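Local coordinates for protein putative Acetyltransferase from the GNAT family (Novosphingobium aromaticivorans DSM 12444, PDB 3EC4) that probably transfers an acyl group, most likely acetyl from acetyl-CoA, to an acceptor that is not identified, at residues P11-L16 against F40-P45; L84-A89 against A215-T220; I101-E106 against Y131-G136; T113-A118 against C164-Y169. All blocks are in the same frame, centred on the assembly; numbering follows the deposited sequence.

Contact 1. Residues P11-L16 against F40-P45; sequences PVWNSL and FAAAAP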
loop_
_atom_site.group_PDB
_atom_site.type_symbol
_atom_site.label_atom_id
_atom_site.label_comp_id
_atom_site.label_asym_id
_atom_site.label_seq_id
_atom_site.Cartn_x
_atom_site.Cartn_y
_atom_site.Cartn_z
ATOM N N PRO A 11 -0.848 -0.274 -10.746
ATOM C CA PRO A 11 -0.666 -1.334 -9.732
ATOM C C PRO A 11 -1.982 -1.865 -9.171
ATOM O O PRO A 11 -2.091 -3.051 -8.895
ATOM C CB PRO A 11 0.247 -0.683 -8.669
ATOM C CG PRO A 11 0.211 0.767 -8.940
ATOM C CD PRO A 11 -0.315 1.019 -10.317
ATOM N N VAL A 12 -3.002 -1.027 -9.098
ATOM C CA VAL A 12 -4.328 -1.496 -8.645
ATOM C C VAL A 12 -4.974 -2.391 -9.697
ATOM O O VAL A 12 -5.457 -3.492 -9.394
ATOM C CB VAL A 12 -5.277 -0.286 -8.315
ATOM C CG1 VAL A 12 -6.658 -0.802 -7.903
ATOM C CG2 VAL A 12 -4.658 0.590 -7.250
ATOM N N TRP A 13 -5.046 -1.873 -10.924
ATOM C CA TRP A 13 -5.616 -2.597 -12.027
ATOM C C TRP A 13 -4.940 -3.947 -12.170
ATOM O O TRP A 13 -5.598 -4.997 -12.192
ATOM C CB TRP A 13 -5.527 -1.771 -13.300
ATOM C CG TRP A 13 -6.120 -2.433 -14.534
ATOM C CD1 TRP A 13 -5.424 -3.010 -15.543
ATOM C CD2 TRP A 13 -7.511 -2.527 -14.901
ATOM N NE1 TRP A 13 -6.269 -3.459 -16.514
ATOM C CE2 TRP A 13 -7.562 -3.196 -16.145
ATOM C CE3 TRP A 13 -8.709 -2.144 -14.291
ATOM C CZ2 TRP A 13 -8.765 -3.488 -16.799
ATOM C CZ3 TRP A 13 -9.898 -2.420 -14.938
ATOM C CH2 TRP A 13 -9.917 -3.111 -16.180
ATOM N N ASN A 14 -3.614 -3.912 -12.187
ATOM C CA ASN A 14 -2.870 -5.102 -12.518
ATOM C C ASN A 14 -2.865 -6.144 -11.393
ATOM O O ASN A 14 -2.959 -7.335 -11.661
ATOM C CB ASN A 14 -1.496 -4.710 -12.960
ATOM C CG ASN A 14 -1.496 -4.081 -14.335
ATOM O OD1 ASN A 14 -2.379 -4.349 -15.181
ATOM N ND2 ASN A 14 -0.498 -3.280 -14.590
ATOM N N SER A 15 -2.816 -5.677 -10.150
ATOM C CA SER A 15 -2.873 -6.619 -9.007
ATOM C C SER A 15 -4.221 -7.326 -8.970
ATOM O O SER A 15 -4.286 -8.527 -8.781
ATOM C CB SER A 15 -2.564 -5.913 -7.668
ATOM O OG SER A 15 -3.510 -4.914 -7.348
ATOM N N LEU A 16 -5.295 -6.566 -9.158
ATOM C CA LEU A 16 -6.653 -7.118 -9.096
ATOM C C LEU A 16 -7.057 -7.972 -10.297
ATOM O O LEU A 16 -7.986 -8.778 -10.204
ATOM C CB LEU A 16 -7.674 -5.993 -8.886
ATOM C CG LEU A 16 -7.587 -5.233 -7.570
ATOM C CD1 LEU A 16 -8.599 -4.051 -7.583
ATOM C CD2 LEU A 16 -7.832 -6.218 -6.394
ATOM N N PHE A 40 -9.258 0.610 -2.746
ATOM C CA PHE A 40 -8.647 0.848 -4.052
ATOM C C PHE A 40 -9.559 0.350 -5.182
ATOM O O PHE A 40 -10.257 -0.647 -5.031
ATOM C CB PHE A 40 -7.282 0.195 -4.162
ATOM C CG PHE A 40 -6.262 0.833 -3.271
ATOM C CD1 PHE A 40 -5.732 2.061 -3.598
ATOM C CD2 PHE A 40 -5.908 0.237 -2.070
ATOM C CE1 PHE A 40 -4.832 2.666 -2.785
ATOM C CE2 PHE A 40 -5.019 0.860 -1.234
ATOM C CZ PHE A 40 -4.488 2.066 -1.588
ATOM N N ALA A 41 -9.533 1.068 -6.305
ATOM C CA ALA A 41 -10.308 0.660 -7.510
ATOM C C ALA A 41 -9.609 1.150 -8.760
ATOM O O ALA A 41 -8.724 1.998 -8.697
ATOM C CB ALA A 41 -11.784 1.182 -7.460
ATOM N N ALA A 42 -10.003 0.591 -9.903
ATOM C CA ALA A 42 -9.427 0.957 -11.185
ATOM C C ALA A 42 -10.437 0.627 -12.281
ATOM O O ALA A 42 -11.269 -0.299 -12.140
ATOM C CB ALA A 42 -8.091 0.217 -11.421
ATOM N N ALA A 43 -10.345 1.367 -13.369
ATOM C CA ALA A 43 -11.219 1.169 -14.554
ATOM C C ALA A 43 -10.398 0.850 -15.811
ATOM O O ALA A 43 -9.256 1.294 -15.966
ATOM C CB ALA A 43 -12.078 2.435 -14.795
ATOM N N ALA A 44 -11.000 0.112 -16.736
ATOM C CA ALA A 44 -10.366 -0.121 -18.016
ATOM C C ALA A 44 -10.200 1.229 -18.683
ATOM O O ALA A 44 -11.005 2.114 -18.468
ATOM C CB ALA A 44 -11.228 -1.052 -18.913
ATOM N N PRO A 45 -9.156 1.393 -19.514
ATOM C CA PRO A 45 -9.102 2.626 -20.300
ATOM C C PRO A 45 -10.407 2.827 -21.073
ATOM O O PRO A 45 -10.931 1.893 -21.656
ATOM C CB PRO A 45 -7.941 2.380 -21.263
ATOM C CG PRO A 45 -7.124 1.324 -20.652
ATOM C CD PRO A 45 -8.093 0.451 -19.884
#
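The N-terminal helix 11-17 lies across a small two-stranded antiparallel sheet (30-32 and 41-43), with V12 and W13 resting on the backbone and alanine methyls of strand 41-43. Helix and strand are nearly perpendicular, their short axes crossing at -92° with a closest approach of 7.2 Å. The small residues of the strand let the helix come down close: the CB of W13 stands 3.7 Å from the CB of A42. W13 holds CG anti to its backbone N (chi1 -179°), which carries the indole along the strand to its end, at A43 and A44, and brings its six-membered ring against the peptide joining them. There CZ3 of W13 comes to 3.3 Å from A44 N, while CH2 meets the A44 methyl. The carbonyl O of A43 stands over one face of the indole, towards its rim, and A42 meets the ring at its edge. Two arginines complete the tryptophan's surroundings: R10 and R31 both make cation-pi contacts with W13, and they also bond to the backbone here, R10 to A43 O and R31 to W13 O. Between the two segments themselves the contact is wholly van der Waals. Near the start of segment 40-45, V12 and F40 cross at about a right angle, and the phenyl ring leads away from the helix towards W63 and V65 of strand 61-66. It is the beta carbon of F40, rather than its ring, that V12 CG1 touches most closely, at 3.9 Å, and this same methyl lies 3.6 Å from A41 O.

Contact 2. Residues L84-A89 against A215-T220; sequences LLQMIA and ARRAMT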
loop_
_atom_site.group_PDB
_atom_site.type_symbol
_atom_site.label_atom_id
_atom_site.label_comp_id
_atom_site.label_asym_id
_atom_site.label_seq_id
_atom_site.Cartn_x
_atom_site.Cartn_y
_atom_site.Cartn_z
ATOM N N LEU A 84 2.753 11.056 -6.028
ATOM C CA LEU A 84 3.599 9.988 -5.459
ATOM C C LEU A 84 4.904 9.816 -6.213
ATOM O O LEU A 84 4.998 10.108 -7.412
ATOM C CB LEU A 84 2.872 8.639 -5.495
ATOM C CG LEU A 84 1.479 8.606 -4.915
ATOM C CD1 LEU A 84 0.852 7.198 -5.117
ATOM C CD2 LEU A 84 1.466 9.048 -3.421
ATOM N N LEU A 85 5.893 9.234 -5.522
ATOM C CA LEU A 85 7.098 8.754 -6.179
ATOM C C LEU A 85 7.043 7.255 -5.991
ATOM O O LEU A 85 7.012 6.779 -4.846
ATOM C CB LEU A 85 8.373 9.344 -5.555
ATOM C CG LEU A 85 9.690 8.821 -6.178
ATOM C CD1 LEU A 85 9.839 9.181 -7.675
ATOM C CD2 LEU A 85 10.915 9.243 -5.389
ATOM N N GLN A 86 6.977 6.528 -7.091
ATOM C CA GLN A 86 7.060 5.060 -7.022
ATOM C C GLN A 86 8.503 4.594 -7.082
ATOM O O GLN A 86 9.263 5.052 -7.935
ATOM C CB GLN A 86 6.244 4.448 -8.162
ATOM C CG GLN A 86 6.150 2.943 -8.094
ATOM C CD GLN A 86 5.454 2.394 -9.337
ATOM O OE1 GLN A 86 6.102 2.191 -10.346
ATOM N NE2 GLN A 86 4.146 2.214 -9.276
HETATM N N MSE A 87 8.881 3.675 -6.183
HETATM C CA MSE A 87 10.269 3.204 -6.009
HETATM C C MSE A 87 10.364 1.687 -6.060
HETATM O O MSE A 87 9.425 1.007 -5.706
HETATM C CB MSE A 87 10.871 3.723 -4.683
HETATM C CG MSE A 87 10.689 5.194 -4.535
HETATM SE SE MSE A 87 11.514 5.960 -3.001
HETATM C CE MSE A 87 13.362 5.976 -3.593
ATOM N N ILE A 88 11.496 1.186 -6.541
ATOM C CA ILE A 88 11.716 -0.232 -6.741
ATOM C C ILE A 88 13.029 -0.642 -6.121
ATOM O O ILE A 88 14.016 0.085 -6.209
ATOM C CB ILE A 88 11.607 -0.590 -8.268
ATOM C CG1 ILE A 88 11.501 -2.096 -8.515
ATOM C CG2 ILE A 88 12.734 0.003 -9.067
ATOM C CD1 ILE A 88 11.116 -2.421 -10.011
ATOM N N ALA A 89 13.049 -1.825 -5.521
ATOM C CA ALA A 89 14.287 -2.362 -4.972
ATOM C C ALA A 89 14.701 -3.592 -5.776
ATOM O O ALA A 89 14.472 -4.713 -5.339
ATOM C CB ALA A 89 14.143 -2.698 -3.465
ATOM N N ALA A 215 14.165 5.457 -7.411
ATOM C CA ALA A 215 13.042 6.081 -8.062
ATOM C C ALA A 215 12.762 5.387 -9.362
ATOM O O ALA A 215 13.661 5.195 -10.184
ATOM C CB ALA A 215 13.322 7.576 -8.311
ATOM N N ARG A 216 11.522 4.985 -9.552
ATOM C CA ARG A 216 11.114 4.397 -10.799
ATOM C C ARG A 216 10.355 5.433 -11.645
ATOM O O ARG A 216 10.764 5.728 -12.763
ATOM C CB ARG A 216 10.253 3.167 -10.583
ATOM C CG ARG A 216 10.125 2.384 -11.864
ATOM C CD ARG A 216 9.025 1.403 -11.870
ATOM N NE ARG A 216 8.613 1.205 -13.249
ATOM C CZ ARG A 216 7.443 1.557 -13.788
ATOM N NH1 ARG A 216 6.441 2.106 -13.091
ATOM N NH2 ARG A 216 7.275 1.303 -15.073
ATOM N N ARG A 217 9.258 5.968 -11.112
ATOM C CA ARG A 217 8.519 6.995 -11.800
ATOM C C ARG A 217 7.564 7.696 -10.858
ATOM O O ARG A 217 7.219 7.192 -9.776
ATOM C CB ARG A 217 7.741 6.431 -12.989
ATOM C CG ARG A 217 6.642 5.473 -12.627
ATOM C CD ARG A 217 5.686 5.149 -13.801
ATOM N NE ARG A 217 5.117 6.320 -14.445
ATOM C CZ ARG A 217 4.490 6.323 -15.609
ATOM N NH1 ARG A 217 4.290 5.199 -16.307
ATOM N NH2 ARG A 217 4.047 7.456 -16.071
ATOM N N ALA A 218 7.094 8.848 -11.315
ATOM C CA ALA A 218 6.019 9.554 -10.647
ATOM C C ALA A 218 4.699 8.858 -10.913
ATOM O O ALA A 218 4.459 8.286 -12.009
ATOM C CB ALA A 218 5.954 11.024 -11.110
HETATM N N MSE A 219 3.853 8.871 -9.886
HETATM C CA MSE A 219 2.483 8.386 -9.974
HETATM C C MSE A 219 1.562 9.382 -9.273
HETATM O O MSE A 219 2.020 10.333 -8.644
HETATM C CB MSE A 219 2.339 6.977 -9.358
HETATM C CG MSE A 219 3.240 5.904 -9.985
HETATM SE SE MSE A 219 2.554 5.310 -11.673
HETATM C CE MSE A 219 1.135 4.217 -10.967
ATOM N N THR A 220 0.257 9.151 -9.382
ATOM C CA THR A 220 -0.753 9.961 -8.707
ATOM C C THR A 220 -1.833 9.098 -8.062
ATOM O O THR A 220 -2.437 8.237 -8.727
ATOM C CB THR A 220 -1.442 10.906 -9.690
ATOM O OG1 THR A 220 -0.436 11.628 -10.419
ATOM C CG2 THR A 220 -2.374 11.882 -8.982
#
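Q86 faces both R216 and R217 at a classic beta bulge, where the antiparallel strands 76-88 and 214-226 slip by one residue in register. Its backbone O takes R216 N at 2.8 Å and, more weakly, R217 N at 3.3 Å. The side chain leaves the strand with CB packed 3.3 Å from R217 O and also against CG of the selenomethionine M219. Q86 then runs straight out from the strand (chi1 -174°), the next bond extended too, and lies alongside R216, the two pointing the same way. At the tip, Q86 OE1 accepts a bond of 2.8 Å from R216 NH1. The donor lies in the amide carbonyl plane and OE1 at the guanidinium edge, although the two planes are turned 31° apart. At the amide's other end, Q86 NE2 passes M219 CE at 4.0 Å. The same nitrogen is hydrogen-bonded to L8 O and to H196. On the other face of the sheet L85 CD1 meets the CB of A215 at 3.9 Å, beneath helix 202-210. The strands are further paired at L84 and M219, whose backbones exchange two bonds. R216 and R217 both reach OD1 of D9 through salt bridges. A neutral amide, buried and bonded at both its ends, thus fixes the rotation of the R216 guanidinium, and the D9 carboxylate, shared by R216 and R217, probably balances part of their charge.

Contact 3. Residues I101-E106 against Y131-G136; sequences IVALGE and YGQFYG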
loop_
_atom_site.group_PDB
_atom_site.type_symbol
_atom_site.label_atom_id
_atom_site.label_comp_id
_atom_site.label_asym_id
_atom_site.label_seq_id
_atom_site.Cartn_x
_atom_site.Cartn_y
_atom_site.Cartn_z
ATOM N N ILE A 101 12.628 -8.526 15.451
ATOM C CA ILE A 101 11.456 -8.342 14.588
ATOM C C ILE A 101 10.643 -9.632 14.657
ATOM O O ILE A 101 11.187 -10.727 14.411
ATOM C CB ILE A 101 11.845 -8.027 13.135
ATOM C CG1 ILE A 101 12.848 -6.885 13.048
ATOM C CG2 ILE A 101 10.582 -7.718 12.270
ATOM C CD1 ILE A 101 12.428 -5.658 13.795
ATOM N N VAL A 102 9.366 -9.514 15.027
ATOM C CA VAL A 102 8.456 -10.652 15.178
ATOM C C VAL A 102 7.367 -10.652 14.109
ATOM O O VAL A 102 6.867 -9.609 13.723
ATOM C CB VAL A 102 7.791 -10.671 16.603
ATOM C CG1 VAL A 102 8.858 -10.840 17.720
ATOM C CG2 VAL A 102 6.964 -9.405 16.854
ATOM N N ALA A 103 7.024 -11.826 13.589
ATOM C CA ALA A 103 5.872 -11.957 12.706
ATOM C C ALA A 103 4.575 -11.647 13.490
ATOM O O ALA A 103 4.396 -12.077 14.632
ATOM C CB ALA A 103 5.802 -13.366 12.095
ATOM N N LEU A 104 3.677 -10.891 12.875
ATOM C CA LEU A 104 2.384 -10.605 13.461
ATOM C C LEU A 104 1.310 -11.526 12.901
ATOM O O LEU A 104 1.442 -12.068 11.810
ATOM C CB LEU A 104 2.006 -9.156 13.209
ATOM C CG LEU A 104 3.040 -8.174 13.800
ATOM C CD1 LEU A 104 2.655 -6.734 13.474
ATOM C CD2 LEU A 104 3.246 -8.396 15.294
ATOM N N GLY A 105 0.220 -11.665 13.627
ATOM C CA GLY A 105 -0.883 -12.495 13.174
ATOM C C GLY A 105 -2.196 -12.091 13.775
ATOM O O GLY A 105 -2.312 -11.013 14.335
ATOM N N GLU A 106 -3.182 -12.998 13.724
ATOM C CA GLU A 106 -4.542 -12.645 14.109
ATOM C C GLU A 106 -4.619 -12.077 15.513
ATOM O O GLU A 106 -5.397 -11.185 15.754
ATOM C CB GLU A 106 -5.470 -13.867 14.018
ATOM C CG GLU A 106 -6.952 -13.503 13.892
ATOM C CD GLU A 106 -7.872 -14.734 13.791
ATOM O OE1 GLU A 106 -7.483 -15.813 14.311
ATOM O OE2 GLU A 106 -8.981 -14.606 13.201
ATOM N N TYR A 131 -3.648 -8.900 3.895
ATOM C CA TYR A 131 -3.182 -8.615 2.520
ATOM C C TYR A 131 -1.894 -9.378 2.259
ATOM O O TYR A 131 -1.620 -9.785 1.139
ATOM C CB TYR A 131 -2.953 -7.123 2.335
ATOM C CG TYR A 131 -3.476 -6.484 1.083
ATOM C CD1 TYR A 131 -3.283 -7.063 -0.168
ATOM C CD2 TYR A 131 -4.142 -5.273 1.152
ATOM C CE1 TYR A 131 -3.755 -6.417 -1.321
ATOM C CE2 TYR A 131 -4.592 -4.628 0.036
ATOM C CZ TYR A 131 -4.415 -5.205 -1.197
ATOM O OH TYR A 131 -4.871 -4.548 -2.322
ATOM N N GLY A 132 -1.110 -9.574 3.319
ATOM C CA GLY A 132 0.138 -10.327 3.261
ATOM C C GLY A 132 0.815 -10.357 4.621
ATOM O O GLY A 132 0.172 -10.137 5.653
ATOM N N GLN A 133 2.118 -10.620 4.616
ATOM C CA GLN A 133 2.872 -10.763 5.864
ATOM C C GLN A 133 3.081 -9.417 6.511
ATOM O O GLN A 133 3.520 -8.471 5.865
ATOM C CB GLN A 133 4.238 -11.370 5.602
ATOM C CG GLN A 133 5.042 -11.666 6.880
ATOM C CD GLN A 133 4.423 -12.738 7.727
ATOM O OE1 GLN A 133 4.104 -13.811 7.221
ATOM N NE2 GLN A 133 4.225 -12.458 9.018
ATOM N N PHE A 134 2.862 -9.377 7.821
ATOM C CA PHE A 134 3.197 -8.260 8.674
ATOM C C PHE A 134 4.197 -8.625 9.749
ATOM O O PHE A 134 4.213 -9.761 10.258
ATOM C CB PHE A 134 1.907 -7.689 9.296
ATOM C CG PHE A 134 1.228 -6.679 8.412
ATOM C CD1 PHE A 134 0.467 -7.098 7.332
ATOM C CD2 PHE A 134 1.385 -5.328 8.631
ATOM C CE1 PHE A 134 -0.122 -6.164 6.476
ATOM C CE2 PHE A 134 0.793 -4.390 7.777
ATOM C CZ PHE A 134 0.033 -4.813 6.723
ATOM N N TYR A 135 5.091 -7.682 10.038
ATOM C CA TYR A 135 6.070 -7.813 11.089
ATOM C C TYR A 135 5.919 -6.637 12.047
ATOM O O TYR A 135 5.379 -5.565 11.686
ATOM C CB TYR A 135 7.472 -7.828 10.482
ATOM C CG TYR A 135 7.786 -9.106 9.703
ATOM C CD1 TYR A 135 8.112 -10.258 10.360
ATOM C CD2 TYR A 135 7.726 -9.145 8.317
ATOM C CE1 TYR A 135 8.411 -11.422 9.666
ATOM C CE2 TYR A 135 8.022 -10.312 7.616
ATOM C CZ TYR A 135 8.360 -11.445 8.316
ATOM O OH TYR A 135 8.643 -12.645 7.657
ATOM N N GLY A 136 6.388 -6.848 13.270
ATOM C CA GLY A 136 6.299 -5.834 14.287
ATOM C C GLY A 136 7.520 -5.842 15.166
ATOM O O GLY A 136 8.306 -6.771 15.142
HETATM O O HOH W 1 1.085 -11.424 9.050
#
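The Y135 ring has the carbonyl O of V102 at its edge, 3.6 Å from CD1, and NE2 of Q133, two residues earlier, over the rim of one face. I101 crosses the tyrosine at about a right angle, its CG2 lying 3.6 Å from Y135 CB, and A103 approaches the ring obliquely. The Q133 amide also bonds to F134 O, which is gripped by two donors: L104 N, on a nearly straight bond of 2.9 Å (177°), and Q133 NE2, arriving from the opposite face of the carbonyl plane. V102 and G136 form an antiparallel hydrogen-bonded pair, and a water links L104 O to F134 N. L104 turns inward, its CD1 3.5 Å from Y135 O and its CG 3.6 Å from G136 N; any CB on G136 would collide with L104 CD2. Were L104 an alanine, the backbone of Y135 and G136 would probably lose its apolar cover, and a gap would open beside M112. Paired with strand 134-139, strand 102-103 forms one edge of the mixed sheet within this chain, with I101 and Y135 packed on helix 174-188 and L104 directed to helix 109-118 and to L143 and M146 of strand 142-149.

Contact 4. Residues T113-A118 against C164-Y169; sequences TALALA and CTWPEY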
loop_
_atom_site.group_PDB
_atom_site.type_symbol
_atom_site.label_atom_id
_atom_site.label_comp_id
_atom_site.label_asym_id
_atom_site.label_seq_id
_atom_site.Cartn_x
_atom_site.Cartn_y
_atom_site.Cartn_z
ATOM N N THR A 113 -4.508 -2.516 14.560
ATOM C CA THR A 113 -5.567 -1.557 14.252
ATOM C C THR A 113 -5.436 -0.229 14.995
ATOM O O THR A 113 -5.585 0.837 14.389
ATOM C CB THR A 113 -6.917 -2.220 14.478
ATOM O OG1 THR A 113 -7.083 -3.217 13.467
ATOM C CG2 THR A 113 -8.037 -1.164 14.372
ATOM N N ALA A 114 -5.183 -0.257 16.293
ATOM C CA ALA A 114 -4.987 0.977 17.058
ATOM C C ALA A 114 -3.832 1.781 16.468
ATOM O O ALA A 114 -3.946 2.992 16.268
ATOM C CB ALA A 114 -4.695 0.699 18.475
ATOM N N LEU A 115 -2.706 1.104 16.242
ATOM C CA LEU A 115 -1.501 1.775 15.673
ATOM C C LEU A 115 -1.789 2.401 14.314
ATOM O O LEU A 115 -1.505 3.600 14.101
ATOM C CB LEU A 115 -0.334 0.778 15.602
ATOM C CG LEU A 115 0.965 1.198 14.896
ATOM C CD1 LEU A 115 1.641 2.431 15.529
ATOM C CD2 LEU A 115 1.929 -0.056 14.933
ATOM N N ALA A 116 -2.403 1.621 13.416
ATOM C CA ALA A 116 -2.704 2.076 12.108
ATOM C C ALA A 116 -3.647 3.292 12.097
ATOM O O ALA A 116 -3.412 4.272 11.373
ATOM C CB ALA A 116 -3.296 0.959 11.276
ATOM N N LEU A 117 -4.706 3.240 12.893
ATOM C CA LEU A 117 -5.680 4.336 12.913
ATOM C C LEU A 117 -5.086 5.636 13.502
ATOM O O LEU A 117 -5.510 6.723 13.118
ATOM C CB LEU A 117 -6.965 3.902 13.638
ATOM C CG LEU A 117 -7.753 2.742 12.972
ATOM C CD1 LEU A 117 -9.021 2.393 13.781
ATOM C CD2 LEU A 117 -8.118 3.045 11.512
ATOM N N ALA A 118 -4.097 5.518 14.387
ATOM C CA ALA A 118 -3.427 6.633 15.042
ATOM C C ALA A 118 -2.269 7.280 14.232
ATOM O O ALA A 118 -1.814 8.374 14.561
ATOM C CB ALA A 118 -2.854 6.165 16.346
ATOM N N CYS A 164 4.425 1.918 10.094
ATOM C CA CYS A 164 4.068 2.973 11.022
ATOM C C CYS A 164 4.517 2.641 12.408
ATOM O O CYS A 164 4.566 1.461 12.793
ATOM C CB CYS A 164 2.578 3.159 11.011
ATOM S SG CYS A 164 1.782 1.643 11.496
ATOM N N THR A 165 4.766 3.712 13.159
ATOM C CA THR A 165 5.431 3.673 14.448
ATOM C C THR A 165 4.672 4.643 15.342
ATOM O O THR A 165 4.344 5.750 14.892
ATOM C CB THR A 165 6.925 4.134 14.352
ATOM O OG1 THR A 165 7.633 3.341 13.371
ATOM C CG2 THR A 165 7.625 4.022 15.695
ATOM N N TRP A 166 4.345 4.235 16.572
ATOM C CA TRP A 166 3.732 5.191 17.524
ATOM C C TRP A 166 4.742 6.328 17.691
ATOM O O TRP A 166 5.934 6.088 17.747
ATOM C CB TRP A 166 3.509 4.572 18.915
ATOM C CG TRP A 166 2.426 3.545 18.960
ATOM C CD1 TRP A 166 2.582 2.168 19.035
ATOM C CD2 TRP A 166 1.027 3.780 18.901
ATOM N NE1 TRP A 166 1.350 1.557 19.007
ATOM C CE2 TRP A 166 0.382 2.522 18.957
ATOM C CE3 TRP A 166 0.247 4.929 18.794
ATOM C CZ2 TRP A 166 -1.001 2.396 18.928
ATOM C CZ3 TRP A 166 -1.117 4.800 18.762
ATOM C CH2 TRP A 166 -1.727 3.548 18.857
ATOM N N PRO A 167 4.253 7.569 17.820
ATOM C CA PRO A 167 5.124 8.723 18.053
ATOM C C PRO A 167 6.115 8.530 19.168
ATOM O O PRO A 167 7.303 8.877 18.983
ATOM C CB PRO A 167 4.144 9.836 18.375
ATOM C CG PRO A 167 2.932 9.488 17.655
ATOM C CD PRO A 167 2.848 7.963 17.720
ATOM N N GLU A 168 5.695 7.934 20.284
ATOM C CA GLU A 168 6.583 7.733 21.410
ATOM C C GLU A 168 7.749 6.762 21.158
ATOM O O GLU A 168 8.710 6.737 21.955
ATOM C CB GLU A 168 5.814 7.323 22.676
ATOM C CG GLU A 168 4.997 6.060 22.557
ATOM C CD GLU A 168 3.557 6.279 22.153
ATOM O OE1 GLU A 168 3.278 7.165 21.291
ATOM O OE2 GLU A 168 2.701 5.495 22.645
ATOM N N TYR A 169 7.677 5.971 20.080
ATOM C CA TYR A 169 8.785 5.082 19.703
ATOM C C TYR A 169 9.531 5.497 18.430
ATOM O O TYR A 169 10.322 4.705 17.861
ATOM C CB TYR A 169 8.297 3.643 19.533
ATOM C CG TYR A 169 7.556 3.161 20.746
ATOM C CD1 TYR A 169 8.190 3.045 21.982
ATOM C CD2 TYR A 169 6.218 2.842 20.659
ATOM C CE1 TYR A 169 7.471 2.620 23.111
ATOM C CE2 TYR A 169 5.499 2.401 21.765
ATOM C CZ TYR A 169 6.119 2.302 22.979
ATOM O OH TYR A 169 5.364 1.871 24.038
#
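A chi1 of 173° swings L115 CG to the far side from its backbone N, away from the helix and towards the end of strand 157-165, while W166 has CG beside its own backbone N (chi1 -71°), folding the indole back over that leucine. The result is a CH-pi contact: CD1 of L115 sits 3.5 Å above the centroid of the five-membered ring of W166, only 2° off the ring normal. The same methyl lies 3.4 Å from W166 N, wedged between the ring and the backbone from which the ring springs. The other leucine methyl, CD2, turns to C164 O at 3.7 Å. The six-membered half of the indole extends along the helix itself, where CZ2 meets L115 CA at 3.4 Å and CH2 lies 3.5 Å from A114 O. Beyond it, the A118 methyl packs close to CZ3, at 3.3 Å. With W166 replaced by an alanine, L115 CD1 loses the face it rests on, and a gap would probably open beside A114 and A118. The contact thus fastens the last turns of helix 109-118 to the point where the strand gives way to the 3-10 turn 167-168. T165 O is bonded to the R170 guanidinium, and R170 begins Arg-Gly-Arg-Gly-Leu-Ala, which runs into the start of helix 174-188 and matches the Q/R-x-x-G-x-G/A signature that in GNAT relatives binds the pyrophosphate of acetyl-CoA.

From the N terminus, contact 1 closes first, a short loop that sets helix 11-17 on the two-stranded sheet before the chain enters strand 61-66, the first strand of the large mixed sheet. Contact 2 then opens the longest loop, closed only by strand 214-226, and contacts 3 and 4 nest inside it. Contacts 3 and 4 cross, their segments alternating along the chain, so that strand 102-103, helix 109-118 and the strands 134-139 and 157-165 are interlocked at the far part of the same sheet. Contacts 1 and 2 touch directly, P11 CD lying 3.6 Å from M219 CE, whereas the centres of contacts 1 and 3 are about 26 Å apart, on opposite sides of the chain's centre.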